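Local coordinates for putative DNA-binding protein (Streptomyces coelicolor, PDB 2EWT) that probably binds DNA through a helix-turn-helix domain as BldD, a central regulator of aerial mycelium formation, at residues K12-L22 with F61-P71. Numbering follows the deposited sequence.
Sequences KLRAIRTQQGL and FYGVPVQELLP
Lys12 NZ is gripped by several groups at the end of the chain. Its direct bond is to the carbonyl oxygen of Leu70 (NZ to O 2.6 Å). The C=O...N angle there is 139°, and the donor is tilted 34° from the carbonyl plane. A water accepts from NZ and donates to Glu68 O; a second water, held firmly by Pro71 OXT, makes only a weak bond to NZ, and the ammonium forms a long salt bridge with the same OXT. The chain, extended beyond CG (chi3 171°), carries CD, CE and NZ along the backbone to Leu70 O.

One turn on, Ile16 fits between Leu69 and Tyr62: its CG1 lies 3.5 Å from Leu69 CD2, while its CG2 meets Tyr62 CB at 3.6 Å. Leu13 CD2 comes within 3.9 Å of Leu69 CD1, the two side chains crossing at about a right angle.

Tyr62 runs alongside Arg17, whose CB is 3.5 Å from the phenol OH, and a water joins that OH to Leu13 O, the latter bond weak. Leu13 CD2 and Leu22 CD1 approach the ring at its edge. With an alanine here instead of Tyr62, that water is likely to lose its hydroxyl partner and a gap would probably open beside Arg17 CB and Ile16 CG2. The guanidinium of Arg17 turns elsewhere, to Glu44 and, through NH1, to Leu22 O.

The chemistry is thus divided: aliphatic and aromatic groups join helix 3-19 to the end of helix 52-62 and to the segment that follows it, whereas one lysine ties that segment down through Leu70 O and the water on Glu68 O, its long salt bridge probably offsetting only part of the charge at the fragment's end.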
ATOM      1  N   LYS A  12      -1.047  10.575   8.223  1.00 10.13           N
ATOM      2  CA  LYS A  12      -2.295   9.876   8.492  1.00 10.09           C
ATOM      3  C   LYS A  12      -2.057   8.742   9.483  1.00 10.03           C
ATOM      4  O   LYS A  12      -2.912   8.454  10.318  1.00 10.71           O
ATOM      5  CB  LYS A  12      -2.918   9.352   7.192  1.00 13.24           C
ATOM      6  CG  LYS A  12      -3.453  10.478   6.317  1.00 14.87           C
ATOM      7  CD  LYS A  12      -4.524  10.011   5.346  1.00 18.22           C
ATOM      8  CE  LYS A  12      -5.166  11.210   4.656  1.00 20.22           C
ATOM      9  NZ  LYS A  12      -6.182  10.822   3.636  1.00 19.53           N
ATOM     10  N   LEU A  13      -0.894   8.104   9.398  1.00  8.95           N
ATOM     11  CA  LEU A  13      -0.563   7.032  10.334  1.00  8.34           C
ATOM     12  C   LEU A  13      -0.483   7.623  11.740  1.00  7.90           C
ATOM     13  O   LEU A  13      -0.950   7.019  12.710  1.00  8.78           O
ATOM     14  CB  LEU A  13       0.780   6.390   9.962  1.00  7.91           C
ATOM     15  CG  LEU A  13       0.715   5.273   8.913  1.00  8.60           C
ATOM     16  CD1 LEU A  13       2.114   4.935   8.415  1.00  7.80           C
ATOM     17  CD2 LEU A  13       0.058   4.049   9.523  1.00  9.24           C
ATOM     18  N   ARG A  14       0.111   8.810  11.847  1.00  8.71           N
ATOM     19  CA  ARG A  14       0.238   9.478  13.141  1.00  9.49           C
ATOM     20  C   ARG A  14      -1.136   9.910  13.659  1.00 11.35           C
ATOM     21  O   ARG A  14      -1.453   9.727  14.835  1.00 10.90           O
ATOM     22  CB  ARG A  14       1.165  10.700  13.032  1.00 10.80           C
ATOM     23  CG  ARG A  14       1.361  11.431  14.363  1.00 13.29           C
ATOM     24  CD  ARG A  14       2.124  12.748  14.232  1.00 19.08           C
ATOM     25  NE  ARG A  14       3.559  12.580  13.997  1.00 24.61           N
ATOM     26  CZ  ARG A  14       4.122  12.460  12.799  1.00 27.55           C
ATOM     27  NH1 ARG A  14       3.376  12.486  11.701  1.00 28.89           N
ATOM     28  NH2 ARG A  14       5.442  12.331  12.696  1.00 27.29           N
ATOM     29  N   ALA A  15      -1.955  10.474  12.777  1.00 12.57           N
ATOM     30  CA  ALA A  15      -3.286  10.924  13.164  1.00 12.92           C
ATOM     31  C   ALA A  15      -4.125   9.771  13.707  1.00 12.89           C
ATOM     32  O   ALA A  15      -4.699   9.872  14.787  1.00 14.05           O
ATOM     33  CB  ALA A  15      -3.989  11.572  11.971  1.00 14.20           C
ATOM     34  N   ILE A  16      -4.191   8.669  12.964  1.00 12.63           N
ATOM     35  CA  ILE A  16      -4.970   7.515  13.399  1.00 11.83           C
ATOM     36  C   ILE A  16      -4.476   6.960  14.738  1.00 11.78           C
ATOM     37  O   ILE A  16      -5.281   6.583  15.591  1.00 11.11           O
ATOM     38  CB  ILE A  16      -4.963   6.402  12.320  1.00 12.87           C
ATOM     39  CG1 ILE A  16      -6.004   6.723  11.245  1.00 16.45           C
ATOM     40  CG2 ILE A  16      -5.266   5.047  12.943  1.00 13.35           C
ATOM     41  CD1 ILE A  16      -5.805   8.060  10.559  1.00 18.75           C
ATOM     42  N   ARG A  17      -3.160   6.911  14.921  1.00  9.89           N
ATOM     43  CA  ARG A  17      -2.594   6.416  16.173  1.00 10.85           C
ATOM     44  C   ARG A  17      -3.039   7.278  17.349  1.00 11.40           C
ATOM     45  O   ARG A  17      -3.600   6.774  18.320  1.00 12.21           O
ATOM     46  CB  ARG A  17      -1.066   6.423  16.120  1.00  8.22           C
ATOM     47  CG  ARG A  17      -0.415   6.191  17.478  1.00  9.46           C
ATOM     48  CD  ARG A  17       1.096   6.079  17.373  1.00  8.43           C
ATOM     49  NE  ARG A  17       1.748   7.315  16.940  1.00  8.65           N
ATOM     50  CZ  ARG A  17       1.863   8.414  17.682  1.00 11.07           C
ATOM     51  NH1 ARG A  17       1.362   8.455  18.914  1.00  9.15           N
ATOM     52  NH2 ARG A  17       2.515   9.466  17.204  1.00  8.28           N
ATOM     53  N   THR A  18      -2.772   8.578  17.252  1.00 13.61           N
ATOM     54  CA  THR A  18      -3.125   9.522  18.308  1.00 14.36           C
ATOM     55  C   THR A  18      -4.630   9.586  18.533  1.00 17.59           C
ATOM     56  O   THR A  18      -5.090   9.710  19.669  1.00 16.98           O
ATOM     57  CB  THR A  18      -2.607  10.939  17.983  1.00 15.53           C
ATOM     58  OG1 THR A  18      -3.118  11.358  16.710  1.00 17.53           O
ATOM     59  CG2 THR A  18      -1.082  10.954  17.946  1.00 15.12           C
ATOM     60  N   GLN A  19      -5.394   9.490  17.450  1.00 19.26           N
ATOM     61  CA  GLN A  19      -6.851   9.545  17.535  1.00 21.50           C
ATOM     62  C   GLN A  19      -7.447   8.517  18.484  1.00 20.86           C
ATOM     63  O   GLN A  19      -8.477   8.772  19.109  1.00 22.64           O
ATOM     64  CB  GLN A  19      -7.469   9.376  16.147  1.00 22.59           C
ATOM     65  CG  GLN A  19      -7.589  10.673  15.376  1.00 25.97           C
ATOM     66  CD  GLN A  19      -8.163  10.471  13.990  1.00 26.27           C
ATOM     67  OE1 GLN A  19      -9.087   9.680  13.798  1.00 27.87           O
ATOM     68  NE2 GLN A  19      -7.626  11.196  13.018  1.00 28.90           N
ATOM     69  N   GLN A  20      -6.815   7.355  18.590  1.00 19.17           N
ATOM     70  CA  GLN A  20      -7.323   6.332  19.488  1.00 20.47           C
ATOM     71  C   GLN A  20      -6.563   6.304  20.810  1.00 17.60           C
ATOM     72  O   GLN A  20      -6.539   5.291  21.509  1.00 19.10           O
ATOM     73  CB  GLN A  20      -7.292   4.962  18.816  1.00 22.28           C
ATOM     74  CG  GLN A  20      -5.926   4.474  18.404  1.00 24.56           C
ATOM     75  CD  GLN A  20      -6.021   3.273  17.492  1.00 26.88           C
ATOM     76  OE1 GLN A  20      -6.431   3.389  16.336  1.00 28.93           O
ATOM     77  NE2 GLN A  20      -5.658   2.108  18.009  1.00 27.47           N
ATOM     78  N   GLY A  21      -5.936   7.433  21.132  1.00 17.28           N
ATOM     79  CA  GLY A  21      -5.215   7.582  22.386  1.00 14.68           C
ATOM     80  C   GLY A  21      -3.948   6.789  22.642  1.00 14.89           C
ATOM     81  O   GLY A  21      -3.609   6.531  23.796  1.00 14.19           O
ATOM     82  N   LEU A  22      -3.238   6.410  21.585  1.00 11.50           N
ATOM     83  CA  LEU A  22      -2.005   5.650  21.748  1.00 10.90           C
ATOM     84  C   LEU A  22      -0.767   6.500  21.475  1.00 10.01           C
ATOM     85  O   LEU A  22      -0.725   7.254  20.507  1.00  9.99           O
ATOM     86  CB  LEU A  22      -1.993   4.451  20.793  1.00 10.88           C
ATOM     87  CG  LEU A  22      -2.980   3.308  21.034  1.00 10.33           C
ATOM     88  CD1 LEU A  22      -2.859   2.288  19.910  1.00 14.47           C
ATOM     89  CD2 LEU A  22      -2.693   2.656  22.379  1.00 12.80           C
ATOM     90  N   PHE A  61      -4.051  -3.389  12.845  1.00 14.94           N
ATOM     91  CA  PHE A  61      -3.674  -3.114  14.225  1.00 14.58           C
ATOM     92  C   PHE A  61      -4.479  -1.952  14.796  1.00 14.62           C
ATOM     93  O   PHE A  61      -5.000  -2.033  15.909  1.00 14.64           O
ATOM     94  CB  PHE A  61      -2.182  -2.790  14.307  1.00 13.48           C
ATOM     95  CG  PHE A  61      -1.731  -2.364  15.678  1.00 12.89           C
ATOM     96  CD1 PHE A  61      -1.670  -3.282  16.724  1.00 14.43           C
ATOM     97  CD2 PHE A  61      -1.390  -1.040  15.927  1.00 14.19           C
ATOM     98  CE1 PHE A  61      -1.274  -2.886  18.002  1.00 13.29           C
ATOM     99  CE2 PHE A  61      -0.993  -0.633  17.201  1.00 13.10           C
ATOM    100  CZ  PHE A  61      -0.936  -1.559  18.239  1.00 14.68           C
ATOM    101  N   TYR A  62      -4.577  -0.870  14.030  1.00 12.82           N
ATOM    102  CA  TYR A  62      -5.314   0.304  14.467  1.00 13.77           C
ATOM    103  C   TYR A  62      -6.825   0.140  14.343  1.00 14.56           C
ATOM    104  O   TYR A  62      -7.583   0.970  14.840  1.00 16.51           O
ATOM    105  CB  TYR A  62      -4.850   1.533  13.688  1.00 11.51           C
ATOM    106  CG  TYR A  62      -3.460   2.002  14.078  1.00 10.56           C
ATOM    107  CD1 TYR A  62      -3.137   2.240  15.414  1.00 11.04           C
ATOM    108  CD2 TYR A  62      -2.477   2.221  13.114  1.00 12.16           C
ATOM    109  CE1 TYR A  62      -1.869   2.683  15.787  1.00 10.76           C
ATOM    110  CE2 TYR A  62      -1.198   2.666  13.476  1.00 11.04           C
ATOM    111  CZ  TYR A  62      -0.904   2.894  14.814  1.00 11.22           C
ATOM    112  OH  TYR A  62       0.348   3.339  15.175  1.00 10.04           O
ATOM    113  N   GLY A  63      -7.254  -0.929  13.678  1.00 16.91           N
ATOM    114  CA  GLY A  63      -8.676  -1.183  13.519  1.00 18.11           C
ATOM    115  C   GLY A  63      -9.375  -0.262  12.536  1.00 19.15           C
ATOM    116  O   GLY A  63     -10.557   0.050  12.700  1.00 18.77           O
ATOM    117  N   VAL A  64      -8.652   0.177  11.510  1.00 18.03           N
ATOM    118  CA  VAL A  64      -9.221   1.063  10.500  1.00 19.44           C
ATOM    119  C   VAL A  64      -8.952   0.520   9.101  1.00 20.34           C
ATOM    120  O   VAL A  64      -8.019  -0.255   8.895  1.00 20.59           O
ATOM    121  CB  VAL A  64      -8.609   2.481  10.577  1.00 19.66           C
ATOM    122  CG1 VAL A  64      -8.811   3.065  11.964  1.00 19.29           C
ATOM    123  CG2 VAL A  64      -7.131   2.430  10.223  1.00 19.38           C
ATOM    124  N   PRO A  65      -9.782   0.908   8.121  1.00 22.35           N
ATOM    125  CA  PRO A  65      -9.592   0.441   6.743  1.00 21.91           C
ATOM    126  C   PRO A  65      -8.333   1.089   6.168  1.00 19.83           C
ATOM    127  O   PRO A  65      -7.991   2.211   6.538  1.00 19.72           O
ATOM    128  CB  PRO A  65     -10.855   0.931   6.036  1.00 21.95           C
ATOM    129  CG  PRO A  65     -11.873   0.984   7.141  1.00 24.11           C
ATOM    130  CD  PRO A  65     -11.077   1.595   8.263  1.00 21.90           C
ATOM    131  N   VAL A  66      -7.647   0.391   5.269  1.00 19.64           N
ATOM    132  CA  VAL A  66      -6.436   0.938   4.662  1.00 18.27           C
ATOM    133  C   VAL A  66      -6.715   2.309   4.047  1.00 18.41           C
ATOM    134  O   VAL A  66      -5.887   3.212   4.123  1.00 16.81           O
ATOM    135  CB  VAL A  66      -5.879  -0.006   3.564  1.00 19.14           C
ATOM    136  CG1 VAL A  66      -6.929  -0.236   2.493  1.00 20.55           C
ATOM    137  CG2 VAL A  66      -4.622   0.588   2.951  1.00 17.80           C
ATOM    138  N   GLN A  67      -7.897   2.465   3.457  1.00 19.46           N
ATOM    139  CA  GLN A  67      -8.275   3.724   2.823  1.00 21.41           C
ATOM    140  C   GLN A  67      -8.104   4.937   3.743  1.00 21.24           C
ATOM    141  O   GLN A  67      -7.696   6.008   3.295  1.00 22.16           O
ATOM    142  CB  GLN A  67      -9.725   3.649   2.335  1.00 23.01           C
ATOM    143  CG  GLN A  67     -10.126   4.803   1.433  1.00 25.72           C
ATOM    144  CD  GLN A  67      -9.265   4.887   0.190  1.00 26.89           C
ATOM    145  OE1 GLN A  67      -9.171   3.930  -0.579  1.00 29.12           O
ATOM    146  NE2 GLN A  67      -8.628   6.036  -0.014  1.00 26.81           N
ATOM    147  N   GLU A  68      -8.409   4.769   5.026  1.00 21.17           N
ATOM    148  CA  GLU A  68      -8.285   5.863   5.986  1.00 21.48           C
ATOM    149  C   GLU A  68      -6.854   6.367   6.151  1.00 20.60           C
ATOM    150  O   GLU A  68      -6.632   7.491   6.602  1.00 20.76           O
ATOM    151  CB  GLU A  68      -8.816   5.437   7.359  1.00 22.92           C
ATOM    152  CG  GLU A  68     -10.326   5.508   7.504  1.00 27.36           C
ATOM    153  CD  GLU A  68     -10.771   5.352   8.947  1.00 28.61           C
ATOM    154  OE1 GLU A  68     -10.245   6.087   9.811  1.00 29.20           O
ATOM    155  OE2 GLU A  68     -11.645   4.502   9.216  1.00 31.02           O
ATOM    156  N   LEU A  69      -5.886   5.535   5.781  1.00 16.74           N
ATOM    157  CA  LEU A  69      -4.481   5.897   5.911  1.00 15.89           C
ATOM    158  C   LEU A  69      -3.853   6.411   4.616  1.00 14.75           C
ATOM    159  O   LEU A  69      -2.724   6.901   4.625  1.00 13.95           O
ATOM    160  CB  LEU A  69      -3.687   4.687   6.413  1.00 13.91           C
ATOM    161  CG  LEU A  69      -4.124   4.069   7.745  1.00 15.68           C
ATOM    162  CD1 LEU A  69      -3.313   2.810   8.009  1.00 14.92           C
ATOM    163  CD2 LEU A  69      -3.936   5.078   8.875  1.00 17.97           C
ATOM    164  N   LEU A  70      -4.583   6.312   3.510  1.00 12.79           N
ATOM    165  CA  LEU A  70      -4.065   6.746   2.214  1.00 14.23           C
ATOM    166  C   LEU A  70      -4.181   8.250   1.967  1.00 12.89           C
ATOM    167  O   LEU A  70      -5.244   8.838   2.166  1.00 13.68           O
ATOM    168  CB  LEU A  70      -4.781   5.992   1.085  1.00 15.96           C
ATOM    169  CG  LEU A  70      -4.552   4.479   1.008  1.00 15.88           C
ATOM    170  CD1 LEU A  70      -5.312   3.907  -0.175  1.00 19.60           C
ATOM    171  CD2 LEU A  70      -3.065   4.189   0.871  1.00 17.02           C
ATOM    172  N   PRO A  71      -3.081   8.889   1.525  1.00 13.06           N
ATOM    173  CA  PRO A  71      -3.067  10.329   1.247  1.00 14.10           C
ATOM    174  C   PRO A  71      -4.146  10.719   0.239  1.00 16.13           C
ATOM    175  O   PRO A  71      -4.535   9.846  -0.569  1.00 14.81           O
ATOM    176  CB  PRO A  71      -1.665  10.557   0.684  1.00 12.75           C
ATOM    177  CG  PRO A  71      -0.845   9.526   1.395  1.00 13.46           C
ATOM    178  CD  PRO A  71      -1.737   8.309   1.338  1.00 13.47           C
ATOM    179  OXT PRO A  71      -4.572  11.897   0.252  1.00 21.38           O
TER
HETATM  180  O   HOH W   1      -7.206  11.759   0.470  1.00 29.56           O
HETATM  181  O   HOH W   2      -8.277   9.704   5.494  1.00 34.37           O
HETATM  182  O   HOH W   3       1.155   5.171  13.380  1.00  9.88           O